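Local atomic coordinates of UTP--glucose-1-phosphate uridylyltransferase (PDB entry 6KNL), a protein that catalyses the transfer of a uridylyl group from UTP to alpha-D-glucose 1-phosphate, giving UDP-alpha-D-glucose and diphosphate. Residues L7-L12 / I51-H56; K25-V30 / A60-Y65; I158-V163 / S202-V207; H166-Y171 / P195-A200. The protein carries 1 engineered substitution. All coordinates share one frame; numbering follows the deposited sequence.

Contact 1: L7-L12 / I51-H56; sequences LPVAGL and IILVTH. With URI (uridine), chain C; 3PO (triphosphate), chain D.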
loop_
_atom_site.group_PDB
_atom_site.type_symbol
_atom_site.label_atom_id
_atom_site.label_comp_id
_atom_site.label_asym_id
_atom_site.label_seq_id
_atom_site.Cartn_x
_atom_site.Cartn_y
_atom_site.Cartn_z
ATOM N N LEU A 7 17.438 -0.010 -11.188
ATOM C CA LEU A 7 16.402 0.742 -10.426
ATOM C C LEU A 7 17.021 1.096 -9.083
ATOM O O LEU A 7 17.302 0.205 -8.284
ATOM C CB LEU A 7 15.094 -0.023 -10.188
ATOM C CG LEU A 7 14.566 -0.986 -11.241
ATOM C CD1 LEU A 7 13.062 -1.106 -11.092
ATOM C CD2 LEU A 7 14.912 -0.613 -12.669
ATOM N N PRO A 8 17.270 2.394 -8.820
ATOM C CA PRO A 8 17.746 2.840 -7.520
ATOM C C PRO A 8 16.556 2.954 -6.552
ATOM O O PRO A 8 15.698 3.777 -6.763
ATOM C CB PRO A 8 18.429 4.172 -7.850
ATOM C CG PRO A 8 17.682 4.706 -9.042
ATOM C CD PRO A 8 17.110 3.504 -9.764
ATOM N N VAL A 9 16.537 2.096 -5.533
ATOM C CA VAL A 9 15.380 1.905 -4.614
ATOM C C VAL A 9 15.842 1.980 -3.147
ATOM O O VAL A 9 15.081 1.543 -2.266
ATOM C CB VAL A 9 14.676 0.572 -4.939
ATOM C CG1 VAL A 9 13.986 0.641 -6.286
ATOM C CG2 VAL A 9 15.607 -0.628 -4.883
ATOM N N ALA A 10 17.012 2.578 -2.901
ATOM C CA ALA A 10 17.740 2.602 -1.605
ATOM C C ALA A 10 17.283 3.781 -0.740
ATOM O O ALA A 10 17.576 3.785 0.466
ATOM C CB ALA A 10 19.220 2.684 -1.867
ATOM N N GLY A 11 16.621 4.767 -1.343
ATOM C CA GLY A 11 16.164 5.976 -0.639
ATOM C C GLY A 11 14.993 5.646 0.259
ATOM O O GLY A 11 14.253 4.737 -0.112
ATOM N N LEU A 12 14.834 6.378 1.366
ATOM C CA LEU A 12 13.870 6.075 2.458
ATOM C C LEU A 12 12.496 6.665 2.138
ATOM O O LEU A 12 11.521 6.280 2.826
ATOM C CB LEU A 12 14.411 6.645 3.772
ATOM C CG LEU A 12 15.075 5.639 4.705
ATOM C CD1 LEU A 12 15.811 4.561 3.927
ATOM C CD2 LEU A 12 16.016 6.337 5.669
ATOM N N ILE A 51 16.971 -7.097 -14.098
ATOM C CA ILE A 51 16.545 -5.984 -13.198
ATOM C C ILE A 51 17.580 -5.866 -12.084
ATOM O O ILE A 51 17.741 -6.825 -11.346
ATOM C CB ILE A 51 15.127 -6.208 -12.642
ATOM C CG1 ILE A 51 14.096 -6.326 -13.769
ATOM C CG2 ILE A 51 14.752 -5.112 -11.657
ATOM C CD1 ILE A 51 13.786 -5.010 -14.462
ATOM N N ILE A 52 18.259 -4.727 -11.982
ATOM C CA ILE A 52 19.293 -4.481 -10.932
ATOM C C ILE A 52 18.730 -3.485 -9.913
ATOM O O ILE A 52 18.699 -2.281 -10.200
ATOM C CB ILE A 52 20.637 -4.036 -11.541
ATOM C CG1 ILE A 52 21.068 -4.971 -12.675
ATOM C CG2 ILE A 52 21.699 -3.941 -10.457
ATOM C CD1 ILE A 52 22.225 -4.458 -13.507
ATOM N N LEU A 53 18.273 -4.008 -8.777
ATOM C CA LEU A 53 17.810 -3.207 -7.625
ATOM C C LEU A 53 19.059 -2.752 -6.877
ATOM O O LEU A 53 19.817 -3.629 -6.412
ATOM C CB LEU A 53 16.894 -4.047 -6.729
ATOM C CG LEU A 53 15.648 -4.630 -7.395
ATOM C CD1 LEU A 53 14.875 -5.512 -6.429
ATOM C CD2 LEU A 53 14.738 -3.544 -7.947
ATOM N N VAL A 54 19.295 -1.442 -6.823
ATOM C CA VAL A 54 20.248 -0.845 -5.851
ATOM C C VAL A 54 19.397 -0.541 -4.629
ATOM O O VAL A 54 18.529 0.324 -4.761
ATOM C CB VAL A 54 20.925 0.426 -6.388
ATOM C CG1 VAL A 54 21.857 1.026 -5.362
ATOM C CG2 VAL A 54 21.656 0.167 -7.691
ATOM N N THR A 55 19.592 -1.242 -3.518
ATOM C CA THR A 55 18.573 -1.240 -2.445
ATOM C C THR A 55 19.199 -0.927 -1.085
ATOM O O THR A 55 20.413 -0.654 -1.012
ATOM C CB THR A 55 17.773 -2.548 -2.502
ATOM O OG1 THR A 55 16.579 -2.400 -1.721
ATOM C CG2 THR A 55 18.594 -3.738 -2.066
ATOM N N HIS A 56 18.341 -0.937 -0.068
ATOM C CA HIS A 56 18.607 -0.610 1.353
ATOM C C HIS A 56 18.154 -1.800 2.202
ATOM O O HIS A 56 17.240 -2.521 1.753
ATOM C CB HIS A 56 17.874 0.694 1.700
ATOM C CG HIS A 56 18.086 1.196 3.092
ATOM N ND1 HIS A 56 17.172 0.959 4.110
ATOM C CD2 HIS A 56 19.080 1.943 3.629
ATOM C CE1 HIS A 56 17.604 1.531 5.216
ATOM N NE2 HIS A 56 18.777 2.139 4.948
HETATM N N1 URI C . 17.802 7.000 -4.571
HETATM C C2 URI C . 18.150 8.330 -4.400
HETATM N N3 URI C . 19.308 8.554 -3.705
HETATM C C4 URI C . 20.141 7.604 -3.161
HETATM C C5 URI C . 19.720 6.244 -3.383
HETATM C C6 URI C . 18.588 5.991 -4.063
HETATM O O2 URI C . 17.479 9.258 -4.827
HETATM O O4 URI C . 21.141 7.985 -2.549
HETATM C "C1'" URI C . 16.556 6.733 -5.321
HETATM C "C2'" URI C . 15.288 7.059 -4.519
HETATM C "C3'" URI C . 14.314 7.405 -5.656
HETATM C "C4'" URI C . 15.219 8.167 -6.637
HETATM O "O2'" URI C . 14.833 5.979 -3.728
HETATM O "O3'" URI C . 13.738 6.279 -6.311
HETATM O "O4'" URI C . 16.540 7.573 -6.461
HETATM C "C5'" URI C . 15.227 9.686 -6.413
HETATM O "O5'" URI C . 16.360 10.338 -6.972
HETATM P PG 3PO D . 13.897 9.963 -1.350
HETATM O O1G 3PO D . 15.353 9.596 -1.508
HETATM O O2G 3PO D . 13.320 9.454 -0.051
HETATM O O3G 3PO D . 13.074 9.574 -2.561
HETATM P PB 3PO D . 12.690 12.573 -0.578
HETATM O O1B 3PO D . 12.711 12.332 0.896
HETATM O O2B 3PO D . 11.410 12.391 -1.327
HETATM O O3B 3PO D . 13.790 11.595 -1.233
HETATM P PA 3PO D . 13.069 15.543 -0.189
HETATM O O1A 3PO D . 12.508 16.447 -1.266
HETATM O O2A 3PO D . 14.457 15.958 0.243
HETATM O O3A 3PO D . 13.247 14.059 -0.860
HETATM O "O5'" 3PO D . 12.124 15.394 0.982
#
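L7 and P8 pair in parallel with L53 and V54, joining the two strands of a beta-alpha-beta crossover in the Rossmann-like core of this GT-A enzyme; helix 35-45 lies in the connection between them and covers L7. L7 N gives its hydrogen to I52 O (2.8 Å), and V54 N returns one to L7 O. V9 N then meets V54 O almost head-on, with a C=O...N angle of 170°. P8 has no N-H, and the pairing with strand 50-55 calls for none from it. Past V9 the first chain turns into the nucleotide loop. G11 has no side chain to collide with the ribose, and G11 N makes a weak hydrogen bond to uridine O2' (3.2 Å).

H56 closes the far end. Its CB lies 3.3 Å from A10 O. CG stands anti to the backbone N (chi1 -178°), and with CD2 it is still near A10 O, CG at 3.7 Å. Farther along, L12 CD1 sits 3.8 Å from the ring centroid and 12° off the normal, a CH-pi contact over the face; CE1 is the ring atom nearest this methyl. ND1 of H56 is hydrogen-bonded to S58 OG. At the tip, NE2 of H56 bonds OE2 of E71 in the second subunit.

Contact 2: K25-V30 / A60-Y65; sequences KEMVTV and ASIENY. With URI (uridine), chain C.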
loop_
_atom_site.group_PDB
_atom_site.type_symbol
_atom_site.label_atom_id
_atom_site.label_comp_id
_atom_site.label_asym_id
_atom_site.label_seq_id
_atom_site.Cartn_x
_atom_site.Cartn_y
_atom_site.Cartn_z
ATOM N N LYS A 25 8.498 2.673 0.080
ATOM C CA LYS A 25 7.618 3.532 -0.764
ATOM C C LYS A 25 7.253 2.772 -2.045
ATOM O O LYS A 25 6.173 3.041 -2.592
ATOM C CB LYS A 25 8.297 4.862 -1.118
ATOM C CG LYS A 25 9.507 4.753 -2.045
ATOM C CD LYS A 25 10.582 5.813 -1.826
ATOM C CE LYS A 25 11.786 5.672 -2.746
ATOM N NZ LYS A 25 11.438 5.923 -4.169
ATOM N N GLU A 26 8.137 1.875 -2.494
ATOM C CA GLU A 26 8.038 1.163 -3.789
ATOM C C GLU A 26 6.961 0.092 -3.697
ATOM O O GLU A 26 6.525 -0.370 -4.753
ATOM C CB GLU A 26 9.352 0.485 -4.156
ATOM C CG GLU A 26 10.454 1.454 -4.535
ATOM C CD GLU A 26 11.319 1.917 -3.374
ATOM O OE1 GLU A 26 11.037 1.518 -2.204
ATOM O OE2 GLU A 26 12.267 2.683 -3.634
ATOM N N MET A 27 6.567 -0.280 -2.483
ATOM C CA MET A 27 5.526 -1.307 -2.229
ATOM C C MET A 27 4.174 -0.654 -1.913
ATOM O O MET A 27 3.234 -1.383 -1.543
ATOM C CB MET A 27 5.959 -2.204 -1.067
ATOM C CG MET A 27 7.264 -2.937 -1.346
ATOM S SD MET A 27 7.173 -3.967 -2.829
ATOM C CE MET A 27 5.972 -5.175 -2.282
ATOM N N VAL A 28 4.055 0.663 -2.060
ATOM C CA VAL A 28 2.745 1.369 -1.922
ATOM C C VAL A 28 1.747 0.771 -2.922
ATOM O O VAL A 28 2.063 0.731 -4.144
ATOM C CB VAL A 28 2.889 2.890 -2.117
ATOM C CG1 VAL A 28 3.532 3.480 -0.881
ATOM N N THR A 29 0.594 0.324 -2.425
ATOM C CA THR A 29 -0.524 -0.198 -3.251
ATOM C C THR A 29 -0.953 0.881 -4.240
ATOM O O THR A 29 -1.219 2.003 -3.797
ATOM C CB THR A 29 -1.712 -0.656 -2.405
ATOM O OG1 THR A 29 -1.119 -1.253 -1.253
ATOM N N VAL A 30 -0.981 0.528 -5.528
ATOM C CA VAL A 30 -1.587 1.326 -6.627
ATOM C C VAL A 30 -2.700 0.475 -7.255
ATOM O O VAL A 30 -2.370 -0.396 -8.092
ATOM C CB VAL A 30 -0.494 1.723 -7.637
ATOM C CG1 VAL A 30 -1.052 2.450 -8.852
ATOM C CG2 VAL A 30 0.605 2.537 -6.966
ATOM N N ALA A 60 13.699 -5.570 1.800
ATOM C CA ALA A 60 13.517 -7.021 1.554
ATOM C C ALA A 60 12.192 -7.276 0.823
ATOM O O ALA A 60 12.195 -8.047 -0.123
ATOM C CB ALA A 60 13.569 -7.785 2.851
ATOM N N SER A 61 11.102 -6.633 1.234
ATOM C CA SER A 61 9.750 -6.856 0.658
ATOM C C SER A 61 9.761 -6.629 -0.866
ATOM O O SER A 61 9.045 -7.345 -1.572
ATOM C CB SER A 61 8.728 -6.023 1.358
ATOM O OG SER A 61 8.896 -4.659 1.033
ATOM N N ILE A 62 10.559 -5.703 -1.388
ATOM C CA ILE A 62 10.685 -5.515 -2.866
ATOM C C ILE A 62 11.244 -6.802 -3.465
ATOM O O ILE A 62 10.662 -7.280 -4.425
ATOM C CB ILE A 62 11.571 -4.317 -3.254
ATOM C CG1 ILE A 62 10.939 -2.987 -2.843
ATOM C CG2 ILE A 62 11.885 -4.351 -4.746
ATOM C CD1 ILE A 62 11.854 -1.786 -2.994
ATOM N N GLU A 63 12.368 -7.290 -2.942
ATOM C CA GLU A 63 13.043 -8.519 -3.436
ATOM C C GLU A 63 12.113 -9.723 -3.291
ATOM O O GLU A 63 12.102 -10.563 -4.228
ATOM C CB GLU A 63 14.339 -8.796 -2.681
ATOM C CG GLU A 63 15.528 -8.041 -3.240
ATOM C CD GLU A 63 16.412 -7.439 -2.165
ATOM O OE1 GLU A 63 16.229 -6.231 -1.839
ATOM O OE2 GLU A 63 17.267 -8.170 -1.662
ATOM N N ASN A 64 11.385 -9.806 -2.163
ATOM C CA ASN A 64 10.448 -10.918 -1.832
ATOM C C ASN A 64 9.295 -10.950 -2.840
ATOM O O ASN A 64 8.745 -12.040 -3.073
ATOM C CB ASN A 64 9.924 -10.814 -0.402
ATOM C CG ASN A 64 10.991 -11.116 0.624
ATOM O OD1 ASN A 64 11.999 -11.736 0.289
ATOM N ND2 ASN A 64 10.790 -10.683 1.860
ATOM N N TYR A 65 8.955 -9.806 -3.429
ATOM C CA TYR A 65 7.808 -9.661 -4.360
ATOM C C TYR A 65 8.087 -10.358 -5.704
ATOM O O TYR A 65 7.108 -10.791 -6.345
ATOM C CB TYR A 65 7.468 -8.187 -4.570
ATOM C CG TYR A 65 6.186 -7.987 -5.337
ATOM C CD1 TYR A 65 4.958 -8.220 -4.738
ATOM C CD2 TYR A 65 6.198 -7.615 -6.670
ATOM C CE1 TYR A 65 3.774 -8.053 -5.432
ATOM C CE2 TYR A 65 5.023 -7.428 -7.374
ATOM C CZ TYR A 65 3.811 -7.638 -6.750
ATOM O OH TYR A 65 2.656 -7.466 -7.436
HETATM N N1 URI C . 17.802 7.000 -4.571
HETATM C C2 URI C . 18.150 8.330 -4.400
HETATM N N3 URI C . 19.308 8.554 -3.705
HETATM C C4 URI C . 20.141 7.604 -3.161
HETATM C C5 URI C . 19.720 6.244 -3.383
HETATM C C6 URI C . 18.588 5.991 -4.063
HETATM O O2 URI C . 17.479 9.258 -4.827
HETATM O O4 URI C . 21.141 7.985 -2.549
HETATM C "C1'" URI C . 16.556 6.733 -5.321
HETATM C "C2'" URI C . 15.288 7.059 -4.519
HETATM C "C3'" URI C . 14.314 7.405 -5.656
HETATM C "C4'" URI C . 15.219 8.167 -6.637
HETATM O "O2'" URI C . 14.833 5.979 -3.728
HETATM O "O3'" URI C . 13.738 6.279 -6.311
HETATM O "O4'" URI C . 16.540 7.573 -6.461
HETATM C "C5'" URI C . 15.227 9.686 -6.413
HETATM O "O5'" URI C . 16.360 10.338 -6.972
#
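M27 and I62 bring a short 3-10 segment, 25-27, against helix 60-65, beside the nucleotide-binding sheet of the GT-A fold; the helix follows strand 50-55 and packs I62 on L53. Apolar contact dominates. The flexible thioether of M27, bent at chi2 and chi3 (-58° and -66°), crosses the helix side chains obliquely, with SD 3.9 Å from I62 CG1 and CE reaching Y65 CD1 at 4.0 Å. I62 CD1 lies across the bent chain of E26, 3.6 Å from CB and 3.5 Å from OE1. The ethyl branch of isoleucine is long enough to touch M27 SD with CG1 and E26 with CD1.

The Met-aromatic contact is oblique: M27 SD stands 5.5 Å from the centroid of the Y65 ring. Y65 OH is hydrogen-bonded to E37, and K21 of the second subunit makes a cation-pi contact with the ring.

At the borders are polar atoms: S61 OG lies against M27 CG at 3.4 Å. The buried carboxylate of E26 forms salt bridges with two lysines, K59 at OE1 and K25 at OE2. K25, a nucleotide-binding residue, also makes a weak hydrogen bond from NZ to uridine O3' (3.2 Å).

Contact 3: I158-V163 / S202-V207; sequences IMVEAV and SNLSVV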
loop_
_atom_site.group_PDB
_atom_site.type_symbol
_atom_site.label_atom_id
_atom_site.label_comp_id
_atom_site.label_asym_id
_atom_site.label_seq_id
_atom_site.Cartn_x
_atom_site.Cartn_y
_atom_site.Cartn_z
ATOM N N ILE A 158 17.789 10.680 -22.652
ATOM C CA ILE A 158 17.220 11.222 -21.390
ATOM C C ILE A 158 15.756 11.527 -21.634
ATOM O O ILE A 158 15.477 12.454 -22.391
ATOM C CB ILE A 158 18.007 12.457 -20.944
ATOM C CG1 ILE A 158 19.471 12.074 -20.706
ATOM C CG2 ILE A 158 17.340 13.101 -19.734
ATOM C CD1 ILE A 158 20.221 13.001 -19.797
ATOM N N MET A 159 14.871 10.748 -21.024
ATOM C CA MET A 159 13.418 10.887 -21.262
ATOM C C MET A 159 12.971 12.220 -20.665
ATOM O O MET A 159 13.402 12.532 -19.519
ATOM C CB MET A 159 12.601 9.742 -20.661
ATOM C CG MET A 159 11.138 9.774 -21.105
ATOM S SD MET A 159 10.177 8.344 -20.620
ATOM C CE MET A 159 11.167 7.050 -21.370
ATOM N N VAL A 160 12.147 12.950 -21.425
ATOM C CA VAL A 160 11.632 14.294 -21.047
ATOM C C VAL A 160 10.146 14.394 -21.400
ATOM O O VAL A 160 9.660 13.625 -22.240
ATOM C CB VAL A 160 12.439 15.433 -21.696
ATOM C CG1 VAL A 160 13.930 15.299 -21.421
ATOM C CG2 VAL A 160 12.173 15.542 -23.190
ATOM N N GLU A 161 9.475 15.334 -20.753
ATOM C CA GLU A 161 8.004 15.526 -20.793
ATOM C C GLU A 161 7.733 17.026 -20.827
ATOM O O GLU A 161 8.288 17.735 -19.964
ATOM C CB GLU A 161 7.367 14.908 -19.553
ATOM C CG GLU A 161 5.856 14.924 -19.554
ATOM C CD GLU A 161 5.286 14.046 -18.454
ATOM O OE1 GLU A 161 4.272 13.346 -18.713
ATOM O OE2 GLU A 161 5.881 14.038 -17.349
ATOM N N ALA A 162 6.952 17.493 -21.797
ATOM C CA ALA A 162 6.550 18.913 -21.881
ATOM C C ALA A 162 5.735 19.242 -20.624
ATOM O O ALA A 162 4.873 18.423 -20.260
ATOM C CB ALA A 162 5.780 19.152 -23.158
ATOM N N VAL A 163 6.045 20.349 -19.947
ATOM C CA VAL A 163 5.255 20.857 -18.781
ATOM C C VAL A 163 4.785 22.280 -19.074
ATOM O O VAL A 163 5.377 22.989 -19.890
ATOM C CB VAL A 163 6.032 20.799 -17.447
ATOM C CG1 VAL A 163 6.284 19.369 -16.993
ATOM C CG2 VAL A 163 7.330 21.596 -17.479
ATOM N N SER A 202 13.681 25.449 -22.178
ATOM C CA SER A 202 12.632 24.615 -22.827
ATOM C C SER A 202 11.506 24.395 -21.821
ATOM O O SER A 202 11.660 24.863 -20.677
ATOM C CB SER A 202 13.173 23.293 -23.336
ATOM O OG SER A 202 13.390 22.379 -22.267
ATOM N N ASN A 203 10.435 23.710 -22.234
ATOM C CA ASN A 203 9.331 23.304 -21.324
ATOM C C ASN A 203 9.450 21.797 -21.045
ATOM O O ASN A 203 8.506 21.225 -20.466
ATOM C CB ASN A 203 7.969 23.714 -21.893
ATOM C CG ASN A 203 7.639 23.027 -23.201
ATOM O OD1 ASN A 203 8.525 22.500 -23.873
ATOM N ND2 ASN A 203 6.367 23.022 -23.568
ATOM N N LEU A 204 10.577 21.184 -21.424
ATOM C CA LEU A 204 10.785 19.712 -21.402
ATOM C C LEU A 204 11.454 19.299 -20.085
ATOM O O LEU A 204 12.660 19.528 -19.930
ATOM C CB LEU A 204 11.616 19.306 -22.625
ATOM C CG LEU A 204 10.970 19.600 -23.983
ATOM C CD1 LEU A 204 11.825 19.089 -25.128
ATOM C CD2 LEU A 204 9.575 19.004 -24.092
ATOM N N SER A 205 10.685 18.682 -19.184
ATOM C CA SER A 205 11.143 18.199 -17.853
ATOM C C SER A 205 11.876 16.863 -17.987
ATOM O O SER A 205 11.438 16.010 -18.758
ATOM C CB SER A 205 9.986 18.043 -16.899
ATOM O OG SER A 205 9.266 16.841 -17.165
ATOM N N VAL A 206 12.925 16.682 -17.198
ATOM C CA VAL A 206 13.580 15.362 -17.001
ATOM C C VAL A 206 12.615 14.507 -16.179
ATOM O O VAL A 206 12.051 15.036 -15.209
ATOM C CB VAL A 206 14.942 15.534 -16.318
ATOM C CG1 VAL A 206 15.606 14.195 -16.033
ATOM C CG2 VAL A 206 15.846 16.445 -17.139
ATOM N N VAL A 207 12.423 13.250 -16.574
ATOM C CA VAL A 207 11.303 12.390 -16.092
ATOM C C VAL A 207 11.837 11.383 -15.075
ATOM O O VAL A 207 11.116 11.117 -14.089
ATOM C CB VAL A 207 10.603 11.678 -17.259
ATOM C CG1 VAL A 207 9.635 10.630 -16.757
ATOM C CG2 VAL A 207 9.894 12.658 -18.172
#
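V160 and L204 form the apolar centre, the CG2 branch of the valine lying 3.8 Å from L204 CB. Two neighbours extend this face: A162, small enough for L204 CD2 to lie close over it, meets that methyl through CB at 3.9 Å, and I158 CG2 touches V206 CG1. V174 covers V160, L204 and V206 here, and V206 contributes to the UDP-glucose site. The opposite face carries E161 and S205; beside them V207 CG2, anti to the carbonyl carbon, is turned back over the first strand and comes 3.7 Å from E161 CB.

These residues belong to two antiparallel strands of the large mixed sheet, strongly twisted against each other with 136° between their directions. V160 pairs with V206 and A162 with L204 as non-hydrogen-bonded pairs; E161 and S205 form the hydrogen-bonded pair between them.

Farther out, E161 O is gripped twice by one residue: S205 N at 2.7 Å and S205 OG at 3.1 Å reach it from opposite faces of its carbonyl plane. A serine, with a hydroxyl one bond beyond CB, can fold back in this way. The E161 carboxylate turns elsewhere, OE2 to T255 OG1. Toward the strand ends, V207 N bonds M159 O and V163 N bonds N203 O. Beyond them, S202 OG accepts from L204 N at 3.2 Å, an ST turn leading into the second strand.

Contact 4: H166-Y171 / P195-A200; sequences HLVDQY and PPVGAA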
loop_
_atom_site.group_PDB
_atom_site.type_symbol
_atom_site.label_atom_id
_atom_site.label_comp_id
_atom_site.label_asym_id
_atom_site.label_seq_id
_atom_site.Cartn_x
_atom_site.Cartn_y
_atom_site.Cartn_z
ATOM N N HIS A 166 4.236 27.998 -16.757
ATOM C CA HIS A 166 4.127 28.594 -15.393
ATOM C C HIS A 166 4.662 27.655 -14.299
ATOM O O HIS A 166 4.598 28.074 -13.129
ATOM C CB HIS A 166 2.679 29.036 -15.097
ATOM C CG HIS A 166 1.655 27.949 -15.103
ATOM N ND1 HIS A 166 1.309 27.250 -13.954
ATOM C CD2 HIS A 166 0.874 27.465 -16.094
ATOM C CE1 HIS A 166 0.374 26.368 -14.246
ATOM N NE2 HIS A 166 0.092 26.478 -15.554
ATOM N N LEU A 167 5.185 26.463 -14.639
ATOM C CA LEU A 167 5.553 25.405 -13.645
ATOM C C LEU A 167 7.028 24.980 -13.730
ATOM O O LEU A 167 7.433 24.178 -12.870
ATOM C CB LEU A 167 4.671 24.167 -13.856
ATOM C CG LEU A 167 3.244 24.221 -13.302
ATOM C CD1 LEU A 167 2.584 22.851 -13.395
ATOM C CD2 LEU A 167 3.207 24.724 -11.863
ATOM N N VAL A 168 7.810 25.463 -14.700
ATOM C CA VAL A 168 9.144 24.866 -15.036
ATOM C C VAL A 168 10.126 24.960 -13.851
ATOM O O VAL A 168 11.189 24.308 -13.941
ATOM C CB VAL A 168 9.756 25.485 -16.306
ATOM C CG1 VAL A 168 8.901 25.206 -17.528
ATOM C CG2 VAL A 168 10.018 26.973 -16.153
ATOM N N ASP A 169 9.807 25.714 -12.787
ATOM C CA ASP A 169 10.697 25.890 -11.602
ATOM C C ASP A 169 10.546 24.710 -10.630
ATOM O O ASP A 169 11.197 24.744 -9.572
ATOM C CB ASP A 169 10.474 27.233 -10.896
ATOM C CG ASP A 169 9.027 27.599 -10.617
ATOM O OD1 ASP A 169 8.134 27.082 -11.317
ATOM O OD2 ASP A 169 8.813 28.423 -9.715
ATOM N N GLN A 170 9.742 23.704 -10.982
ATOM C CA GLN A 170 9.522 22.482 -10.163
ATOM C C GLN A 170 10.378 21.326 -10.694
ATOM O O GLN A 170 10.486 20.286 -10.012
ATOM C CB GLN A 170 8.053 22.078 -10.237
ATOM C CG GLN A 170 7.096 23.221 -9.950
ATOM C CD GLN A 170 6.517 23.096 -8.567
ATOM O OE1 GLN A 170 5.309 22.937 -8.401
ATOM N NE2 GLN A 170 7.388 23.128 -7.570
ATOM N N TYR A 171 10.960 21.494 -11.880
ATOM C CA TYR A 171 11.552 20.380 -12.658
ATOM C C TYR A 171 13.010 20.705 -12.998
ATOM O O TYR A 171 13.393 21.881 -12.957
ATOM C CB TYR A 171 10.692 20.111 -13.899
ATOM C CG TYR A 171 9.276 19.664 -13.611
ATOM C CD1 TYR A 171 8.992 18.334 -13.332
ATOM C CD2 TYR A 171 8.216 20.560 -13.636
ATOM C CE1 TYR A 171 7.701 17.907 -13.073
ATOM C CE2 TYR A 171 6.915 20.147 -13.381
ATOM C CZ TYR A 171 6.659 18.816 -13.097
ATOM O OH TYR A 171 5.390 18.396 -12.829
ATOM N N PRO A 195 14.639 25.900 -13.030
ATOM C CA PRO A 195 14.978 27.229 -13.538
ATOM C C PRO A 195 13.827 28.185 -13.244
ATOM O O PRO A 195 12.682 27.748 -13.165
ATOM C CB PRO A 195 15.188 27.002 -15.042
ATOM C CG PRO A 195 14.301 25.812 -15.355
ATOM C CD PRO A 195 14.321 24.951 -14.106
ATOM N N PRO A 196 14.087 29.497 -13.017
ATOM C CA PRO A 196 13.007 30.454 -12.757
ATOM C C PRO A 196 12.108 30.711 -13.980
ATOM O O PRO A 196 12.613 30.830 -15.097
ATOM C CB PRO A 196 13.745 31.725 -12.301
ATOM C CG PRO A 196 15.112 31.604 -12.942
ATOM C CD PRO A 196 15.420 30.119 -12.933
ATOM N N VAL A 197 10.798 30.767 -13.720
ATOM C CA VAL A 197 9.709 30.996 -14.722
ATOM C C VAL A 197 10.087 32.168 -15.641
ATOM O O VAL A 197 10.471 33.243 -15.127
ATOM C CB VAL A 197 8.340 31.214 -14.040
ATOM C CG1 VAL A 197 7.630 29.896 -13.771
ATOM C CG2 VAL A 197 8.440 32.041 -12.756
ATOM N N GLY A 198 10.017 31.941 -16.956
ATOM C CA GLY A 198 10.337 32.934 -18.000
ATOM C C GLY A 198 11.794 32.881 -18.442
ATOM O O GLY A 198 12.127 33.617 -19.387
ATOM N N ALA A 199 12.639 32.060 -17.796
ATOM C CA ALA A 199 14.104 31.984 -18.052
ATOM C C ALA A 199 14.580 30.544 -18.310
ATOM O O ALA A 199 15.804 30.354 -18.458
ATOM C CB ALA A 199 14.858 32.598 -16.896
ATOM N N ALA A 200 13.669 29.571 -18.388
ATOM C CA ALA A 200 13.991 28.156 -18.696
ATOM C C ALA A 200 14.258 28.005 -20.191
ATOM O O ALA A 200 13.584 28.631 -21.005
ATOM C CB ALA A 200 12.872 27.252 -18.250
#
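H166 meets V197 through its backbone rather than its ring: H166 O lies 3.6 Å from V197 CG1. V197 stands at the bend of a type II beta turn running from P196 to A199, closed by A199 N on P196 O. G198 takes its third position with a positive phi of 91°, a backbone shape readily reached without a side chain. This turn and the segment 166-171 belong to two loops at the edge of the GT-A domain, and they meet without any hydrogen bond between them.

V168 is the buried apolar contact. With CG1 anti to the carbonyl carbon (chi1 -63°), CG2 is the branch that faces A200 and comes 3.6 Å from its CB; the short alanine allows the valine methyl so close to the chain. I173 of strand 172-174 packs on V168, A200 and P195 alike, completing a small apolar cluster.

D169 CA makes a bent CA-H...O contact with P195 O (3.1 Å, 125° at H). D169 CB is almost as near that carbonyl oxygen, at 3.2 Å, while OD1 of the same residue lies across V197 CG1 at 3.8 Å.

Y171 touches with its backbone O, while its ring leads away and packs on V163. P195 CD, bonded to the ring nitrogen that carries no hydrogen, lies 3.2 Å from V168 O and 3.4 Å from Y171 O; these are contacts, not hydrogen bonds.

How the contacts relate
The contacts fall into two pairs; contacts 2 and 3 lie on opposite sides of the chain's centre. Contacts 1 and 2 have centres about 11 Å apart and alternate along the chain: 7-12, 25-30, 51-56, 60-65. They touch through L53 and I62 and both reach the uridine and the second subunit, so nucleotide site and dimer interface are built from the same part of the fold. Contacts 3 and 4, centres about 12 Å apart, come later; both loops of contact 4 come in sequence between the two strands of contact 3, and Y171 packs on V163 and S205. Contact 3 shares the large mixed sheet with contact 1; the side chain of V206, a UDP-glucose-binding residue, is about 10 Å from the uridine.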